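NikO protein (Streptomyces tendae, PDB 4FQD) transfers an enolpyruvyl group in nikkomycin biosynthesis, probably drawing it from phosphoenolpyruvate as its relatives in the EPSP synthase family do. Local coordinates at residues V38-A43 / V225-D230; G73-Y78 / T84-A89; G107-L112 / E142-V147; P190-A195 / M335-F340; E267-I272 / S341-F346. The protein carries 4 engineered substitutions. One frame throughout, in Å; residues are numbered along the deposited sequence.

Contact 1. Residues V38-A43 / V225-D230; sequences VTTVAA and VTVLRD
Val227 puts both of its methyl groups into this helix-to-helix contact, one against Thr40 and the other against Ala43. The first meeting is methyl to methyl: Thr40 CG2 lies 3.7 Å from Val227 CG2, and the two side chains cross at about a right angle. With CG1 anti to the backbone N (chi1 172°), the valine's other branch comes within 3.9 Å of Ala43 CB. That same CB is also met by Leu228, whose chain reaches over so that its CD2 stands 3.7 Å away. Shrinking Val227 to an alanine removes both branches, and would probably leave the Thr40 methyl without its mate and open a gap beside Ala43.

The backbones belong to helices 34-44 and 219-231, which run nearly parallel, their short segments 9.2 Å apart at a crossing angle of -24°. Side-by-side parallel helices of this kind, with sheets outside them, are the hallmark of the beta/alpha inverse barrel.

No hydrogen bond spans the two segments. The hydroxyl of Thr40 is served within its own helix, bonded to Ser36 O one turn back, which leaves its CG2 to do the packing. Thr39 OG1 reaches Asp220 O of the other helix. Ala43 O is taken by Thr46 OG1. Farther out, Leu261 lies against Thr40, while Ile235 of strand 235-239 lies against Leu228.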
# COMPACT_ATOMS: atom_id res chain seq x y z
N VAL A 38 2.71 -25.58 -14.87
CA VAL A 38 2.84 -26.43 -13.70
C VAL A 38 1.49 -27.00 -13.27
O VAL A 38 1.35 -28.21 -13.06
CB VAL A 38 3.46 -25.67 -12.51
CG1 VAL A 38 3.31 -26.45 -11.22
CG2 VAL A 38 4.93 -25.36 -12.79
N THR A 39 0.49 -26.13 -13.15
CA THR A 39 -0.83 -26.54 -12.69
C THR A 39 -1.57 -27.41 -13.70
O THR A 39 -2.34 -28.29 -13.33
CB THR A 39 -1.70 -25.32 -12.32
OG1 THR A 39 -1.74 -24.41 -13.42
CG2 THR A 39 -1.14 -24.62 -11.10
N THR A 40 -1.32 -27.17 -14.99
CA THR A 40 -1.93 -27.98 -16.04
C THR A 40 -1.34 -29.38 -16.03
O THR A 40 -2.06 -30.37 -16.15
CB THR A 40 -1.73 -27.34 -17.43
OG1 THR A 40 -2.30 -26.03 -17.45
CG2 THR A 40 -2.39 -28.19 -18.51
N VAL A 41 -0.02 -29.46 -15.88
CA VAL A 41 0.67 -30.74 -15.80
C VAL A 41 0.28 -31.47 -14.52
O VAL A 41 0.08 -32.68 -14.52
CB VAL A 41 2.21 -30.54 -15.85
CG1 VAL A 41 2.93 -31.80 -15.40
CG2 VAL A 41 2.64 -30.15 -17.25
N ALA A 42 0.16 -30.72 -13.43
CA ALA A 42 -0.24 -31.28 -12.14
C ALA A 42 -1.63 -31.91 -12.23
O ALA A 42 -1.87 -32.98 -11.67
CB ALA A 42 -0.21 -30.21 -11.06
N ALA A 43 -2.53 -31.24 -12.94
CA ALA A 43 -3.88 -31.75 -13.14
C ALA A 43 -3.85 -32.97 -14.06
O ALA A 43 -4.66 -33.89 -13.91
CB ALA A 43 -4.77 -30.67 -13.72
N VAL A 225 -8.51 -24.98 -13.28
CA VAL A 225 -9.93 -25.29 -13.15
C VAL A 225 -10.50 -25.73 -14.49
O VAL A 225 -11.23 -26.71 -14.58
CB VAL A 225 -10.72 -24.07 -12.63
CG1 VAL A 225 -12.22 -24.30 -12.77
CG2 VAL A 225 -10.35 -23.78 -11.18
N THR A 226 -10.14 -24.99 -15.54
CA THR A 226 -10.59 -25.31 -16.89
C THR A 226 -10.06 -26.68 -17.34
O THR A 226 -10.78 -27.46 -17.96
CB THR A 226 -10.15 -24.24 -17.90
OG1 THR A 226 -10.68 -22.96 -17.51
CG2 THR A 226 -10.65 -24.57 -19.30
N VAL A 227 -8.80 -26.96 -17.01
CA VAL A 227 -8.18 -28.23 -17.36
C VAL A 227 -8.87 -29.39 -16.65
O VAL A 227 -9.19 -30.41 -17.27
CB VAL A 227 -6.68 -28.24 -17.03
CG1 VAL A 227 -6.10 -29.63 -17.22
CG2 VAL A 227 -5.94 -27.23 -17.89
N LEU A 228 -9.09 -29.24 -15.35
CA LEU A 228 -9.78 -30.26 -14.56
C LEU A 228 -11.20 -30.50 -15.07
O LEU A 228 -11.65 -31.65 -15.14
CB LEU A 228 -9.81 -29.88 -13.08
CG LEU A 228 -8.51 -30.12 -12.31
CD1 LEU A 228 -8.65 -29.65 -10.86
CD2 LEU A 228 -8.11 -31.59 -12.36
N ARG A 229 -11.88 -29.42 -15.43
CA ARG A 229 -13.22 -29.52 -16.00
C ARG A 229 -13.22 -30.32 -17.29
O ARG A 229 -14.08 -31.18 -17.50
CB ARG A 229 -13.80 -28.12 -16.26
CG ARG A 229 -14.36 -27.43 -15.02
CD ARG A 229 -14.78 -26.00 -15.34
NE ARG A 229 -15.45 -25.36 -14.21
CZ ARG A 229 -15.77 -24.07 -14.16
NH1 ARG A 229 -15.46 -23.27 -15.17
NH2 ARG A 229 -16.38 -23.58 -13.10
N ASP A 230 -12.25 -30.04 -18.16
CA ASP A 230 -12.15 -30.72 -19.44
C ASP A 230 -11.73 -32.18 -19.27
O ASP A 230 -12.03 -33.02 -20.11
CB ASP A 230 -11.17 -29.99 -20.36
CG ASP A 230 -11.62 -28.58 -20.70
OD1 ASP A 230 -12.80 -28.26 -20.45
OD2 ASP A 230 -10.80 -27.80 -21.21

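Contact 2. Residues G73-Y78 / T84-A89; sequences GAHAHY and TFTVDA
Thr86 O is held from two directions by the facing strand: it accepts the N-H of His77 at 3.0 Å and is approached by Ala76 CA at 3.3 Å, and Thr86 N returns a nearly straight bond to His77 O. The same pairing recurs at His75, whose N bonds to Asp88 O at 2.9 Å while its O receives Asp88 N. Ala76 and Val87, a non-hydrogen-bonded pair, lie between these two; Tyr78 and Phe85 form the next such pair beyond His77-Thr86. Their side chains share one face of the sheet. Phe85, its CG anti to the backbone N (chi1 -163°), turns a ring edge to His77 O, with CD1 3.6 Å from that oxygen, and carries Val87 CG1 above one face, toward the rim. Helices 34-44 and 60-71 lie against this side, and the Tyr78 hydroxyl is bonded to Cys56 O. On the other face His75 CE1 rests 4.0 Å from the Thr86 methyl CG2. Together the strands make an antiparallel beta hairpin, with 75-79 outermost in its sheet and 84-88 bonded onward to strand 50-54.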
# COMPACT_ATOMS: atom_id res chain seq x y z
N GLY A 73 7.07 -44.05 -15.64
CA GLY A 73 6.44 -44.95 -16.58
C GLY A 73 5.36 -44.29 -17.41
O GLY A 73 4.74 -44.93 -18.27
N ALA A 74 5.13 -43.00 -17.17
CA ALA A 74 4.12 -42.26 -17.90
C ALA A 74 4.68 -41.71 -19.21
O ALA A 74 5.81 -42.00 -19.59
CB ALA A 74 3.56 -41.13 -17.04
N HIS A 75 3.87 -40.90 -19.90
CA HIS A 75 4.26 -40.35 -21.20
C HIS A 75 4.46 -38.84 -21.14
O HIS A 75 3.70 -38.13 -20.49
CB HIS A 75 3.21 -40.71 -22.25
CG HIS A 75 3.45 -40.06 -23.58
ND1 HIS A 75 2.98 -38.80 -23.89
CD2 HIS A 75 4.10 -40.50 -24.68
CE1 HIS A 75 3.34 -38.49 -25.12
NE2 HIS A 75 4.02 -39.51 -25.63
N ALA A 76 5.48 -38.36 -21.84
CA ALA A 76 5.76 -36.93 -21.95
C ALA A 76 6.69 -36.64 -23.12
O ALA A 76 7.78 -37.21 -23.22
CB ALA A 76 6.37 -36.41 -20.66
N HIS A 77 6.25 -35.76 -24.02
CA HIS A 77 7.06 -35.38 -25.17
C HIS A 77 6.88 -33.91 -25.53
O HIS A 77 5.77 -33.45 -25.79
CB HIS A 77 6.72 -36.25 -26.38
CG HIS A 77 7.41 -35.83 -27.64
ND1 HIS A 77 6.76 -35.16 -28.65
CD2 HIS A 77 8.70 -35.97 -28.04
CE1 HIS A 77 7.62 -34.92 -29.63
NE2 HIS A 77 8.80 -35.40 -29.28
N TYR A 78 7.99 -33.17 -25.54
CA TYR A 78 7.96 -31.76 -25.90
C TYR A 78 8.44 -31.53 -27.32
O TYR A 78 9.58 -31.86 -27.66
CB TYR A 78 8.79 -30.94 -24.91
CG TYR A 78 8.77 -29.45 -25.20
CD1 TYR A 78 7.61 -28.70 -25.02
CD2 TYR A 78 9.91 -28.79 -25.65
CE1 TYR A 78 7.59 -27.34 -25.27
CE2 TYR A 78 9.89 -27.43 -25.91
CZ TYR A 78 8.73 -26.71 -25.72
OH TYR A 78 8.72 -25.36 -25.97
N THR A 84 4.83 -27.56 -28.26
CA THR A 84 3.71 -28.35 -27.78
C THR A 84 4.16 -29.43 -26.81
O THR A 84 5.03 -30.24 -27.13
CB THR A 84 2.93 -28.99 -28.94
OG1 THR A 84 2.42 -27.97 -29.80
CG2 THR A 84 1.78 -29.83 -28.41
N PHE A 85 3.56 -29.44 -25.62
CA PHE A 85 3.89 -30.42 -24.60
C PHE A 85 2.74 -31.41 -24.45
O PHE A 85 1.63 -31.03 -24.06
CB PHE A 85 4.14 -29.73 -23.26
CG PHE A 85 4.86 -30.59 -22.26
CD1 PHE A 85 5.61 -31.68 -22.67
CD2 PHE A 85 4.79 -30.30 -20.90
CE1 PHE A 85 6.28 -32.47 -21.75
CE2 PHE A 85 5.45 -31.09 -19.98
CZ PHE A 85 6.20 -32.17 -20.40
N THR A 86 3.00 -32.67 -24.77
CA THR A 86 1.98 -33.71 -24.64
C THR A 86 2.33 -34.71 -23.54
O THR A 86 3.35 -35.38 -23.60
CB THR A 86 1.78 -34.47 -25.97
OG1 THR A 86 1.37 -33.55 -26.99
CG2 THR A 86 0.72 -35.55 -25.81
N VAL A 87 1.47 -34.79 -22.53
CA VAL A 87 1.68 -35.69 -21.41
C VAL A 87 0.51 -36.66 -21.26
O VAL A 87 -0.60 -36.39 -21.73
CB VAL A 87 1.86 -34.92 -20.09
CG1 VAL A 87 3.13 -34.08 -20.14
CG2 VAL A 87 0.64 -34.06 -19.81
N ASP A 88 0.76 -37.79 -20.61
CA ASP A 88 -0.27 -38.79 -20.36
C ASP A 88 0.11 -39.62 -19.14
O ASP A 88 1.10 -40.35 -19.15
CB ASP A 88 -0.46 -39.69 -21.58
CG ASP A 88 -1.77 -40.45 -21.55
OD1 ASP A 88 -2.39 -40.55 -20.46
OD2 ASP A 88 -2.19 -40.96 -22.61
N ALA A 89 -0.70 -39.52 -18.08
CA ALA A 89 -0.40 -40.20 -16.83
C ALA A 89 -1.17 -41.51 -16.69
O ALA A 89 -1.36 -42.01 -15.59
CB ALA A 89 -0.70 -39.29 -15.65

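Contact 3. Residues G107-L112 / E142-V147; sequences GSLYLL and EHLLDV. With SO4 (sulfate ion), chain C.
Chi1 of -102° and chi2 of 51° spread the two methyls of Leu144 towards different partners, CD2 to Leu109 and CD1 to the ring of Tyr110. Tyr110 answers with CG anti to its carbonyl carbon (chi1 -57°), which carries the ring up beside the leucine. The closer touch is Leu109 CB on Leu144 CD2, 3.8 Å apart; Tyr110 CE1 and Leu144 CD1 meet more loosely at 4.4 Å, the methyl standing oblique to the ring. This apolar packing joins the turn before helix 112-118 to helix 142-149, with Val38 and Ala42 of helix 34-44 also lying against Tyr110.

Beyond the ring the contact becomes polar. Tyr110 OH lies 2.7 Å from O1 of a sulfate, a weak bond at most, and 2.6 Å from a water. That water donates to sulfate O4 at 3.1 Å and makes a weak bond of 3.5 Å to His143 NE2, so it bridges the two segments as well. A phenylalanine in place of Tyr110 lacks the hydroxyl, and would probably leave the water without its closest partner and the sulfate less well held on this side. The ion is probably from the crystallisation liquor, yet the hydroxyls of Tyr110 and Ser193 and the amine of Lys197, the last two on the first turns of helix 192-204, make an anion pocket, consistent with a substrate-phosphate site as in the EPSP synthase family.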
# COMPACT_ATOMS: atom_id res chain seq x y z
N GLY A 107 7.69 -26.93 -9.14
CA GLY A 107 6.42 -27.40 -9.64
C GLY A 107 6.11 -28.86 -9.34
O GLY A 107 4.97 -29.30 -9.48
N SER A 108 7.13 -29.60 -8.93
CA SER A 108 6.97 -31.02 -8.62
C SER A 108 6.14 -31.21 -7.35
O SER A 108 5.60 -32.29 -7.11
CB SER A 108 8.33 -31.70 -8.47
OG SER A 108 9.07 -31.12 -7.40
N LEU A 109 6.05 -30.16 -6.54
CA LEU A 109 5.30 -30.20 -5.29
C LEU A 109 3.81 -30.45 -5.52
O LEU A 109 3.14 -31.04 -4.68
CB LEU A 109 5.48 -28.89 -4.52
CG LEU A 109 6.84 -28.68 -3.85
CD1 LEU A 109 6.92 -27.28 -3.25
CD2 LEU A 109 7.06 -29.73 -2.77
N TYR A 110 3.31 -30.02 -6.67
CA TYR A 110 1.89 -30.15 -6.98
C TYR A 110 1.58 -31.47 -7.68
O TYR A 110 0.49 -31.66 -8.22
CB TYR A 110 1.40 -28.96 -7.80
CG TYR A 110 1.65 -27.63 -7.11
CD1 TYR A 110 0.90 -27.26 -5.99
CD2 TYR A 110 2.62 -26.76 -7.56
CE1 TYR A 110 1.12 -26.06 -5.35
CE2 TYR A 110 2.85 -25.55 -6.93
CZ TYR A 110 2.10 -25.21 -5.82
OH TYR A 110 2.32 -24.01 -5.19
N LEU A 111 2.55 -32.38 -7.67
CA LEU A 111 2.34 -33.73 -8.17
C LEU A 111 1.91 -34.64 -7.03
O LEU A 111 1.43 -35.75 -7.25
CB LEU A 111 3.62 -34.27 -8.81
CG LEU A 111 4.10 -33.57 -10.08
CD1 LEU A 111 5.45 -34.11 -10.52
CD2 LEU A 111 3.07 -33.73 -11.19
N LEU A 112 2.09 -34.15 -5.80
CA LEU A 112 1.73 -34.89 -4.59
C LEU A 112 0.27 -35.37 -4.53
O LEU A 112 0.02 -36.50 -4.11
CB LEU A 112 2.08 -34.09 -3.33
CG LEU A 112 3.58 -33.87 -3.08
CD1 LEU A 112 3.79 -33.07 -1.80
CD2 LEU A 112 4.30 -35.20 -3.01
N GLU A 142 4.94 -26.67 4.09
CA GLU A 142 4.22 -27.04 5.29
C GLU A 142 2.71 -26.78 5.13
O GLU A 142 1.89 -27.57 5.61
CB GLU A 142 4.82 -26.30 6.49
CG GLU A 142 4.07 -26.43 7.77
CD GLU A 142 3.08 -25.30 7.93
OE1 GLU A 142 3.30 -24.24 7.30
OE2 GLU A 142 2.09 -25.48 8.66
N HIS A 143 2.36 -25.71 4.43
CA HIS A 143 0.95 -25.40 4.15
C HIS A 143 0.32 -26.42 3.20
O HIS A 143 -0.88 -26.68 3.27
CB HIS A 143 0.81 -23.99 3.57
CG HIS A 143 1.55 -23.77 2.29
ND1 HIS A 143 2.92 -23.88 2.19
CD2 HIS A 143 1.11 -23.45 1.05
CE1 HIS A 143 3.29 -23.63 0.95
NE2 HIS A 143 2.21 -23.36 0.24
N LEU A 144 1.13 -26.97 2.30
CA LEU A 144 0.67 -28.01 1.38
C LEU A 144 0.26 -29.26 2.14
O LEU A 144 -0.75 -29.89 1.83
CB LEU A 144 1.78 -28.35 0.38
CG LEU A 144 1.65 -27.77 -1.03
CD1 LEU A 144 1.42 -26.27 -0.99
CD2 LEU A 144 2.89 -28.08 -1.85
N LEU A 145 1.06 -29.61 3.15
CA LEU A 145 0.80 -30.80 3.95
C LEU A 145 -0.44 -30.62 4.82
O LEU A 145 -1.16 -31.59 5.10
CB LEU A 145 2.01 -31.13 4.83
CG LEU A 145 3.32 -31.39 4.08
CD1 LEU A 145 4.46 -31.65 5.05
CD2 LEU A 145 3.17 -32.54 3.10
N ASP A 146 -0.70 -29.39 5.25
CA ASP A 146 -1.87 -29.09 6.07
C ASP A 146 -3.15 -29.21 5.25
O ASP A 146 -4.18 -29.67 5.75
CB ASP A 146 -1.76 -27.70 6.68
CG ASP A 146 -2.89 -27.40 7.65
OD1 ASP A 146 -3.97 -26.97 7.20
OD2 ASP A 146 -2.69 -27.61 8.87
N VAL A 147 -3.08 -28.80 3.98
CA VAL A 147 -4.23 -28.91 3.09
C VAL A 147 -4.58 -30.36 2.82
O VAL A 147 -5.72 -30.78 3.00
CB VAL A 147 -3.96 -28.19 1.75
CG1 VAL A 147 -5.07 -28.52 0.75
CG2 VAL A 147 -3.85 -26.69 1.96
S SO4 C . 3.15 -20.83 -5.85
O1 SO4 C . 1.80 -21.40 -5.88
O2 SO4 C . 4.04 -21.64 -6.67
O3 SO4 C . 3.10 -19.47 -6.38
O4 SO4 C . 3.64 -20.80 -4.47
O HOH W 1 3.62 -23.53 -2.94

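Contact 4. Residues P190-A195 / M335-F340; sequences PCYSGA and MSRGVF. With SO4 (sulfate ion), chain C.
Tyr192 meets the 335-340 loop at two places, along one ring edge and at its hydroxyl. CG lies anti to the backbone N (chi1 -167°), which sends the ring out from the start of helix 192-204 to the loop. There Tyr192 CD2 sits 3.5 Å from Ser336 CB, with Ser336 OG in the ring plane at the same edge. At the far end Arg337 NH2 donates to Tyr192 OH at 3.2 Å, and Arg337 NE adds a weak bond to Tyr192 OH at 3.4 Å. The ring and guanidinium planes are 14° apart and meet edge to edge, though Tyr192 OH lies 22° out of the guanidinium plane as NH2 sees it.

A second shell fixes these groups. Arg337 arrives on an extended chain from a type I turn, Met335 to Gly338, and its NH2 also forms a salt bridge with Glu241; Tyr359 of the second subunit packs on the arginine. Ser336 OG is bonded to Gly189 N, just ahead of the helix segment. Next to Tyr192, Ser193 OG faces another way and donates to sulfate O1 at 2.8 Å. In this two-domain family, whose active site lies between the domains, the contact is probably an interdomain one.

Tyr192 OH is also bonded to His214 O, and a carbonyl can only accept, so the phenol gives its proton there while taking the arginine's N-H groups. Donating to a carbonyl while accepting from a guanidinium would probably polarise the hydroxyl, with Glu241 balancing the positive charge nearby.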
# COMPACT_ATOMS: atom_id res chain seq x y z
N PRO A 190 2.06 -15.94 1.33
CA PRO A 190 2.93 -16.82 0.54
C PRO A 190 2.38 -18.24 0.41
O PRO A 190 2.81 -18.98 -0.48
CB PRO A 190 4.23 -16.81 1.33
CG PRO A 190 3.80 -16.59 2.74
CD PRO A 190 2.62 -15.66 2.66
N CYS A 191 1.45 -18.61 1.29
CA CYS A 191 0.88 -19.95 1.30
C CYS A 191 -0.49 -19.99 0.61
O CYS A 191 -1.09 -21.05 0.46
CB CYS A 191 0.76 -20.47 2.74
SG CYS A 191 2.32 -20.46 3.67
N TYR A 192 -0.96 -18.82 0.18
CA TYR A 192 -2.30 -18.69 -0.38
C TYR A 192 -2.46 -19.48 -1.67
O TYR A 192 -3.26 -20.41 -1.74
CB TYR A 192 -2.62 -17.21 -0.61
CG TYR A 192 -4.08 -16.91 -0.91
CD1 TYR A 192 -5.07 -17.88 -0.75
CD2 TYR A 192 -4.46 -15.65 -1.35
CE1 TYR A 192 -6.39 -17.60 -1.03
CE2 TYR A 192 -5.78 -15.36 -1.63
CZ TYR A 192 -6.74 -16.34 -1.47
OH TYR A 192 -8.06 -16.04 -1.75
N SER A 193 -1.70 -19.11 -2.69
CA SER A 193 -1.85 -19.70 -4.02
C SER A 193 -1.59 -21.21 -4.04
O SER A 193 -2.31 -21.95 -4.70
CB SER A 193 -0.95 -18.99 -5.03
OG SER A 193 0.42 -19.21 -4.75
N GLY A 194 -0.56 -21.64 -3.32
CA GLY A 194 -0.20 -23.05 -3.28
C GLY A 194 -1.26 -23.91 -2.61
O GLY A 194 -1.52 -25.04 -3.04
N ALA A 195 -1.88 -23.38 -1.56
CA ALA A 195 -2.91 -24.11 -0.83
C ALA A 195 -4.16 -24.31 -1.68
O ALA A 195 -4.81 -25.35 -1.60
CB ALA A 195 -3.26 -23.38 0.46
N MET A 335 0.26 -7.85 -3.78
CA MET A 335 -0.55 -8.78 -3.00
C MET A 335 -1.15 -9.88 -3.87
O MET A 335 -1.10 -9.82 -5.10
CB MET A 335 -1.67 -8.02 -2.27
CG MET A 335 -2.54 -7.19 -3.19
SD MET A 335 -3.76 -6.20 -2.30
CE MET A 335 -4.67 -5.49 -3.66
N SER A 336 -1.70 -10.90 -3.22
CA SER A 336 -2.24 -12.07 -3.90
C SER A 336 -3.39 -11.71 -4.85
O SER A 336 -3.45 -12.21 -5.97
CB SER A 336 -2.70 -13.11 -2.89
OG SER A 336 -1.63 -13.53 -2.06
N ARG A 337 -4.29 -10.86 -4.39
CA ARG A 337 -5.40 -10.40 -5.22
C ARG A 337 -5.12 -9.02 -5.79
O ARG A 337 -6.03 -8.21 -5.96
CB ARG A 337 -6.71 -10.41 -4.43
CG ARG A 337 -7.15 -11.79 -3.99
CD ARG A 337 -8.61 -11.81 -3.59
NE ARG A 337 -9.09 -13.16 -3.34
CZ ARG A 337 -10.37 -13.48 -3.20
NH1 ARG A 337 -11.30 -12.54 -3.29
NH2 ARG A 337 -10.72 -14.74 -2.98
N GLY A 338 -3.86 -8.76 -6.09
CA GLY A 338 -3.45 -7.50 -6.68
C GLY A 338 -2.23 -7.66 -7.56
O GLY A 338 -2.13 -8.61 -8.33
N VAL A 339 -1.29 -6.72 -7.44
CA VAL A 339 -0.06 -6.76 -8.22
C VAL A 339 0.80 -7.96 -7.84
O VAL A 339 1.01 -8.22 -6.65
CB VAL A 339 0.75 -5.47 -8.02
CG1 VAL A 339 2.03 -5.51 -8.85
CG2 VAL A 339 -0.08 -4.26 -8.40
N PHE A 340 1.29 -8.68 -8.84
CA PHE A 340 2.17 -9.81 -8.62
C PHE A 340 3.45 -9.40 -7.90
O PHE A 340 3.90 -8.26 -8.03
CB PHE A 340 2.53 -10.49 -9.94
CG PHE A 340 1.51 -11.48 -10.42
CD1 PHE A 340 1.39 -12.72 -9.80
CD2 PHE A 340 0.68 -11.19 -11.49
CE1 PHE A 340 0.45 -13.63 -10.24
CE2 PHE A 340 -0.26 -12.10 -11.92
CZ PHE A 340 -0.37 -13.33 -11.30
S SO4 C . 3.15 -20.83 -5.85
O1 SO4 C . 1.80 -21.40 -5.88
O2 SO4 C . 4.04 -21.64 -6.67
O3 SO4 C . 3.10 -19.47 -6.38
O4 SO4 C . 3.64 -20.80 -4.47

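Contact 5. Residues E267-I272 / S341-F346; sequences EVVTWI and SDSQPF
The ring of Phe346 has Thr270 over one face: OG1 stands above it, 3.2 Å from Phe346 CZ, and Thr270 CA lies farther out above the rim of that face. The threonine methyl takes part too, with Thr270 CG2 3.8 Å from Phe346 CE1. Val269 comes in obliquely at the root of the ring, its CG1 4.0 Å from Phe346 CB. The valine's second methyl, CG2, touches Ser343 OG at 3.8 Å, so Val269 is shared between Ser343 and Phe346.

The other flat group, the indole of Trp271, has Glu267 at its edge. Trp271 NE1 donates to Glu267 OE2 at 3.3 Å; the oxygen lies in the indole plane and accepts on its anti lone pair. The bond ties one turn of the helix together on a side away from Phe346, and Glu267 OE1 is bonded to Ser31 N.

The two hydroxyls are both satisfied elsewhere. Chi1 of -56° sets Thr270 OG1 beside its own backbone N, where it is bonded to Ile266 O and to Tyr438 OH; this positions the oxygen over the phenylalanine. Ser343 OG is bonded to Glu300.

Helix 265-278 thus lies against the start of helix 344-351. Helix 409-419 adds Ala413 and Leu417 to the packing round Phe346, while helix 441-447 lies against Trp271, and strand 356-362 reaches Gln344 through Glu362.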
# COMPACT_ATOMS: atom_id res chain seq x y z
N GLU A 267 6.58 -12.23 -18.12
CA GLU A 267 7.34 -11.97 -19.34
C GLU A 267 6.78 -10.76 -20.06
O GLU A 267 7.52 -9.95 -20.61
CB GLU A 267 7.35 -13.19 -20.26
CG GLU A 267 8.22 -13.00 -21.50
CD GLU A 267 8.11 -14.14 -22.49
OE1 GLU A 267 7.38 -15.11 -22.21
OE2 GLU A 267 8.76 -14.06 -23.56
N VAL A 268 5.45 -10.65 -20.06
CA VAL A 268 4.78 -9.49 -20.66
C VAL A 268 5.20 -8.22 -19.94
O VAL A 268 5.56 -7.23 -20.58
CB VAL A 268 3.25 -9.63 -20.61
CG1 VAL A 268 2.58 -8.35 -21.07
CG2 VAL A 268 2.79 -10.81 -21.46
N VAL A 269 5.17 -8.26 -18.61
CA VAL A 269 5.61 -7.14 -17.79
C VAL A 269 7.06 -6.78 -18.11
O VAL A 269 7.40 -5.61 -18.26
CB VAL A 269 5.50 -7.47 -16.29
CG1 VAL A 269 6.10 -6.35 -15.44
CG2 VAL A 269 4.04 -7.71 -15.90
N THR A 270 7.89 -7.81 -18.23
CA THR A 270 9.31 -7.63 -18.50
C THR A 270 9.56 -6.91 -19.83
O THR A 270 10.40 -6.02 -19.91
CB THR A 270 10.05 -8.99 -18.53
OG1 THR A 270 9.83 -9.68 -17.29
CG2 THR A 270 11.54 -8.78 -18.73
N TRP A 271 8.81 -7.29 -20.86
CA TRP A 271 8.98 -6.69 -22.17
C TRP A 271 8.41 -5.28 -22.25
O TRP A 271 8.94 -4.43 -22.97
CB TRP A 271 8.38 -7.58 -23.26
CG TRP A 271 9.17 -8.82 -23.53
CD1 TRP A 271 8.75 -10.11 -23.38
CD2 TRP A 271 10.53 -8.88 -23.98
NE1 TRP A 271 9.77 -10.97 -23.71
CE2 TRP A 271 10.87 -10.25 -24.08
CE3 TRP A 271 11.49 -7.92 -24.30
CZ2 TRP A 271 12.12 -10.67 -24.50
CZ3 TRP A 271 12.74 -8.35 -24.72
CH2 TRP A 271 13.05 -9.71 -24.81
N ILE A 272 7.33 -5.03 -21.52
CA ILE A 272 6.76 -3.69 -21.44
C ILE A 272 7.76 -2.75 -20.78
O ILE A 272 7.96 -1.62 -21.23
CB ILE A 272 5.43 -3.69 -20.66
CG1 ILE A 272 4.35 -4.44 -21.45
CG2 ILE A 272 4.97 -2.26 -20.39
CD1 ILE A 272 3.03 -4.57 -20.71
N SER A 341 4.02 -10.33 -7.15
CA SER A 341 5.26 -10.08 -6.45
C SER A 341 6.43 -10.02 -7.43
O SER A 341 7.41 -9.31 -7.22
CB SER A 341 5.50 -11.17 -5.40
OG SER A 341 6.50 -10.78 -4.48
N ASP A 342 6.30 -10.77 -8.53
CA ASP A 342 7.33 -10.82 -9.55
C ASP A 342 7.32 -9.58 -10.45
O ASP A 342 8.30 -9.31 -11.14
CB ASP A 342 7.17 -12.08 -10.41
CG ASP A 342 7.49 -13.35 -9.65
OD1 ASP A 342 8.41 -13.32 -8.81
OD2 ASP A 342 6.83 -14.38 -9.89
N SER A 343 6.22 -8.85 -10.43
CA SER A 343 6.08 -7.66 -11.26
C SER A 343 6.73 -6.44 -10.61
O SER A 343 7.16 -5.52 -11.29
CB SER A 343 4.60 -7.37 -11.54
OG SER A 343 3.98 -8.47 -12.20
N GLN A 344 6.80 -6.47 -9.28
CA GLN A 344 7.33 -5.36 -8.50
C GLN A 344 8.75 -4.87 -8.85
O GLN A 344 8.99 -3.67 -8.89
CB GLN A 344 7.18 -5.65 -7.00
CG GLN A 344 8.41 -5.38 -6.16
CD GLN A 344 8.79 -6.57 -5.31
OE1 GLN A 344 9.96 -6.95 -5.24
NE2 GLN A 344 7.81 -7.17 -4.65
N PRO A 345 9.70 -5.80 -9.10
CA PRO A 345 11.05 -5.30 -9.43
C PRO A 345 11.09 -4.46 -10.71
O PRO A 345 11.86 -3.50 -10.79
CB PRO A 345 11.86 -6.58 -9.63
CG PRO A 345 11.15 -7.60 -8.82
CD PRO A 345 9.69 -7.26 -8.95
N PHE A 346 10.27 -4.82 -11.69
CA PHE A 346 10.24 -4.08 -12.95
C PHE A 346 9.54 -2.74 -12.79
O PHE A 346 9.86 -1.77 -13.49
CB PHE A 346 9.56 -4.92 -14.04
CG PHE A 346 10.17 -6.28 -14.22
CD1 PHE A 346 11.33 -6.43 -14.97
CD2 PHE A 346 9.59 -7.40 -13.65
CE1 PHE A 346 11.90 -7.68 -15.13
CE2 PHE A 346 10.16 -8.65 -13.81
CZ PHE A 346 11.31 -8.79 -14.56

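From the N terminus, contact 1 opens first, at 38-43, and closes a long loop only at 225-230. Two smaller loops nest inside it in series: the hairpin of contact 2, touching contact 1 where Val41 meets Phe85, and contact 3, which packs on the same helix through Val38 and Ala42. Contact 4 opens at 190-195, before contact 1 has closed, so those two cross. Contact 5 opens at 267-272 and crosses contact 4 in turn, its closing segment 341-346 following directly on 335-340. Contacts 3 and 4 share the sulfate. Helix 34-44 thus links sheet, turn and neighbouring helices, while contact 4 spans to the helices round contact 5.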